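Local coordinates for periplasmic binding protein (Veillonella parvula, PDB 4N01) that probably binds a solute in the periplasm and delivers it to a membrane transporter, as substrate-binding proteins of this alpha/beta family do, at residues V67-A72 and K113-E118. Residues are numbered along the deposited sequence; the frame is centred on the assembly and turned at random.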
ATOM      1  N   VAL A  67     -16.973  -1.883  -7.380  1.00 18.82           N
ATOM      2  CA  VAL A  67     -16.542  -0.526  -7.079  1.00 19.08           C
ATOM      3  C   VAL A  67     -15.325  -0.575  -6.174  1.00 21.35           C
ATOM      4  O   VAL A  67     -15.335  -1.247  -5.136  1.00 19.26           O
ATOM      5  CB  VAL A  67     -17.646   0.304  -6.386  1.00 20.00           C
ATOM      6  CG1 VAL A  67     -17.077   1.628  -5.868  1.00 20.47           C
ATOM      7  CG2 VAL A  67     -18.822   0.559  -7.356  1.00 20.72           C
ATOM      8  N   SER A  68     -14.273   0.131  -6.566  1.00 18.31           N
ATOM      9  CA  SER A  68     -13.099   0.229  -5.719  1.00 20.84           C
ATOM     10  C   SER A  68     -13.068   1.601  -5.046  1.00 19.08           C
ATOM     11  O   SER A  68     -13.089   2.630  -5.720  1.00 18.82           O
ATOM     12  CB  SER A  68     -11.825   0.013  -6.529  1.00 17.96           C
ATOM     13  OG  SER A  68     -10.694   0.278  -5.717  1.00 19.59           O
HETATM   14  N   MSE A  69     -13.024   1.606  -3.716  1.00 18.59           N
HETATM   15  CA  MSE A  69     -13.074   2.846  -2.943  1.00 20.20           C
HETATM   16  C   MSE A  69     -11.690   3.422  -2.638  1.00 21.95           C
HETATM   17  O   MSE A  69     -11.586   4.476  -2.012  1.00 23.01           O
HETATM   18  CB  MSE A  69     -13.809   2.605  -1.614  1.00 21.45           C
HETATM   19  CG  MSE A  69     -15.240   2.122  -1.758  1.00 21.23           C
HETATM   20 SE   MSE A  69     -16.493   3.515  -2.306  0.57 25.58          SE
HETATM   21  CE  MSE A  69     -16.837   4.309  -0.542  1.00 28.89           C
ATOM     22  N   SER A  70     -10.629   2.733  -3.056  1.00 19.95           N
ATOM     23  CA  SER A  70      -9.267   3.183  -2.743  1.00 17.88           C
ATOM     24  C   SER A  70      -8.345   2.962  -3.928  1.00 20.79           C
ATOM     25  O   SER A  70      -8.574   2.056  -4.738  1.00 17.03           O
ATOM     26  CB  SER A  70      -8.712   2.418  -1.539  1.00 17.70           C
ATOM     27  OG  SER A  70      -9.605   2.500  -0.433  1.00 21.31           O
ATOM     28  N   GLN A  71      -7.290   3.764  -4.037  1.00 20.93           N
ATOM     29  CA  GLN A  71      -6.399   3.606  -5.180  1.00 16.97           C
ATOM     30  C   GLN A  71      -5.678   2.260  -5.185  1.00 16.38           C
ATOM     31  O   GLN A  71      -5.465   1.669  -6.255  1.00 16.18           O
ATOM     32  CB  GLN A  71      -5.379   4.740  -5.262  1.00 17.18           C
ATOM     33  CG  GLN A  71      -4.460   4.597  -6.467  1.00 22.03           C
ATOM     34  CD  GLN A  71      -3.639   5.838  -6.734  1.00 22.94           C
ATOM     35  OE1 GLN A  71      -3.907   6.910  -6.172  1.00 19.44           O
ATOM     36  NE2 GLN A  71      -2.624   5.703  -7.590  1.00 17.29           N
ATOM     37  N   ALA A  72      -5.298   1.786  -3.998  1.00 17.38           N
ATOM     38  CA  ALA A  72      -4.557   0.535  -3.882  1.00 20.28           C
ATOM     39  C   ALA A  72      -5.367  -0.651  -4.411  1.00 19.38           C
ATOM     40  O   ALA A  72      -4.852  -1.455  -5.192  1.00 17.53           O
ATOM     41  CB  ALA A  72      -4.109   0.293  -2.448  1.00 22.47           C
ATOM     42  N   LYS A 113     -12.708  11.889  -4.032  1.00 24.60           N
ATOM     43  CA  LYS A 113     -12.572  11.269  -2.710  1.00 27.13           C
ATOM     44  C   LYS A 113     -13.517  10.076  -2.621  1.00 28.42           C
ATOM     45  O   LYS A 113     -13.525   9.230  -3.519  1.00 25.83           O
ATOM     46  CB  LYS A 113     -12.850  12.285  -1.599  1.00 32.53           C
ATOM     47  CG  LYS A 113     -11.747  13.317  -1.419  1.00 37.96           C
ATOM     48  CD  LYS A 113     -12.039  14.247  -0.249  1.00 47.42           C
ATOM     49  CE  LYS A 113     -10.944  15.292  -0.083  1.00 49.43           C
ATOM     50  NZ  LYS A 113     -11.343  16.381   0.852  1.00 53.08           N
ATOM     51  N   TRP A 114     -14.312   9.990  -1.558  1.00 28.27           N
ATOM     52  CA  TRP A 114     -15.336   8.945  -1.499  1.00 29.01           C
ATOM     53  C   TRP A 114     -16.681   9.474  -1.967  1.00 29.12           C
ATOM     54  O   TRP A 114     -17.063  10.592  -1.630  1.00 27.23           O
ATOM     55  CB  TRP A 114     -15.471   8.367  -0.089  1.00 33.48           C
ATOM     56  CG  TRP A 114     -14.302   7.533   0.330  1.00 23.07           C
ATOM     57  CD1 TRP A 114     -13.753   6.481  -0.352  1.00 23.76           C
ATOM     58  CD2 TRP A 114     -13.561   7.656   1.545  1.00 26.13           C
ATOM     59  NE1 TRP A 114     -12.702   5.952   0.363  1.00 25.42           N
ATOM     60  CE2 TRP A 114     -12.565   6.658   1.531  1.00 27.75           C
ATOM     61  CE3 TRP A 114     -13.637   8.522   2.645  1.00 27.78           C
ATOM     62  CZ2 TRP A 114     -11.653   6.499   2.576  1.00 28.57           C
ATOM     63  CZ3 TRP A 114     -12.733   8.367   3.679  1.00 31.51           C
ATOM     64  CH2 TRP A 114     -11.750   7.362   3.637  1.00 28.74           C
ATOM     65  N   PRO A 115     -17.409   8.663  -2.745  1.00 24.74           N
ATOM     66  CA  PRO A 115     -18.716   9.105  -3.240  1.00 32.18           C
ATOM     67  C   PRO A 115     -19.789   9.026  -2.150  1.00 29.47           C
ATOM     68  O   PRO A 115     -19.644   8.250  -1.201  1.00 27.86           O
ATOM     69  CB  PRO A 115     -19.025   8.089  -4.348  1.00 31.42           C
ATOM     70  CG  PRO A 115     -18.318   6.838  -3.905  1.00 29.48           C
ATOM     71  CD  PRO A 115     -17.076   7.291  -3.169  1.00 26.55           C
ATOM     72  N   SER A 116     -20.847   9.819  -2.288  1.00 32.05           N
ATOM     73  CA  SER A 116     -22.004   9.710  -1.406  1.00 31.43           C
ATOM     74  C   SER A 116     -22.665   8.361  -1.643  1.00 32.91           C
ATOM     75  O   SER A 116     -22.424   7.722  -2.669  1.00 32.00           O
ATOM     76  CB  SER A 116     -23.008  10.821  -1.699  1.00 37.94           C
ATOM     77  OG  SER A 116     -23.648  10.603  -2.946  1.00 33.18           O
ATOM     78  N   TYR A 117     -23.494   7.926  -0.698  1.00 34.38           N
ATOM     79  CA  TYR A 117     -24.219   6.663  -0.841  1.00 35.42           C
ATOM     80  C   TYR A 117     -25.036   6.663  -2.136  1.00 33.60           C
ATOM     81  O   TYR A 117     -25.097   5.657  -2.838  1.00 30.34           O
ATOM     82  CB  TYR A 117     -25.113   6.420   0.385  1.00 34.92           C
ATOM     83  CG  TYR A 117     -26.130   5.304   0.243  1.00 37.83           C
ATOM     84  CD1 TYR A 117     -25.781   3.978   0.485  1.00 38.95           C
ATOM     85  CD2 TYR A 117     -27.449   5.580  -0.107  1.00 44.40           C
ATOM     86  CE1 TYR A 117     -26.715   2.956   0.366  1.00 37.43           C
ATOM     87  CE2 TYR A 117     -28.389   4.566  -0.230  1.00 45.60           C
ATOM     88  CZ  TYR A 117     -28.014   3.260   0.011  1.00 43.94           C
ATOM     89  OH  TYR A 117     -28.940   2.254  -0.109  1.00 42.90           O
ATOM     90  N   GLU A 118     -25.632   7.808  -2.458  1.00 35.26           N
ATOM     91  CA  GLU A 118     -26.462   7.948  -3.659  1.00 38.25           C
ATOM     92  C   GLU A 118     -25.682   7.751  -4.960  1.00 35.40           C
ATOM     93  O   GLU A 118     -26.142   7.055  -5.865  1.00 31.22           O
ATOM     94  CB  GLU A 118     -27.156   9.313  -3.679  1.00 42.67           C
ATOM     95  CG  GLU A 118     -28.342   9.438  -2.731  1.00 51.62           C
ATOM     96  CD  GLU A 118     -27.941   9.609  -1.271  1.00 58.97           C
ATOM     97  OE1 GLU A 118     -28.842   9.528  -0.408  1.00 65.90           O
ATOM     98  OE2 GLU A 118     -26.739   9.828  -0.983  1.00 53.03           O
TER
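Trp114 and selenomethionine Met69 meet through one polar contact and a small apolar cluster that also takes in Pro115. The polar contact is a weak hydrogen bond: the indole NE1 of Trp114 donates its N-H to the backbone O of Met69 over 3.0 Å, but the angle at the hydrogen is only 129°. The carbonyl oxygen sits at the edge of the indole, near the ring plane, where it also approaches CD1 of Trp114 at 3.4 Å.

The apolar contacts depend on the folded side chain of Met69. Bends at chi2 (-75°) and chi3 (-83°) curl its end toward 113-118, and the side chain runs at about a right angle to that of Trp114. CE of Met69 reaches CD1 of Trp114 at 3.8 Å, while its SE lies obliquely to the five-membered ring, 5.5 Å from the centroid, in a Met-aromatic contact. The same selenium packs against CD of Pro115 at 3.9 Å.

In the fold, Met69 follows strand 66-68, the middle strand of a five-stranded parallel sheet, and precedes helix 71-79; Trp114 and Pro115 belong to the loop after strand 109-111 at one edge of that sheet. The contact thus links two loops beyond the C-terminal ends of parallel strands. In two-lobed periplasmic binding proteins such loops commonly line the solute cleft, and a glycerol, probably from the crystallisation liquor, lies beside Trp114 and is consistent with a pocket here.

A leucine in place of Trp114 has no indole N-H, so the Met69 carbonyl would lose that donor and the methyl CE would probably be packed less firmly. Phe91 meets the indole edge-to-face, and Ser134 touches both Trp114 and Met69. Pro115 also rests on Leu110 of strand 109-111, as does Val67.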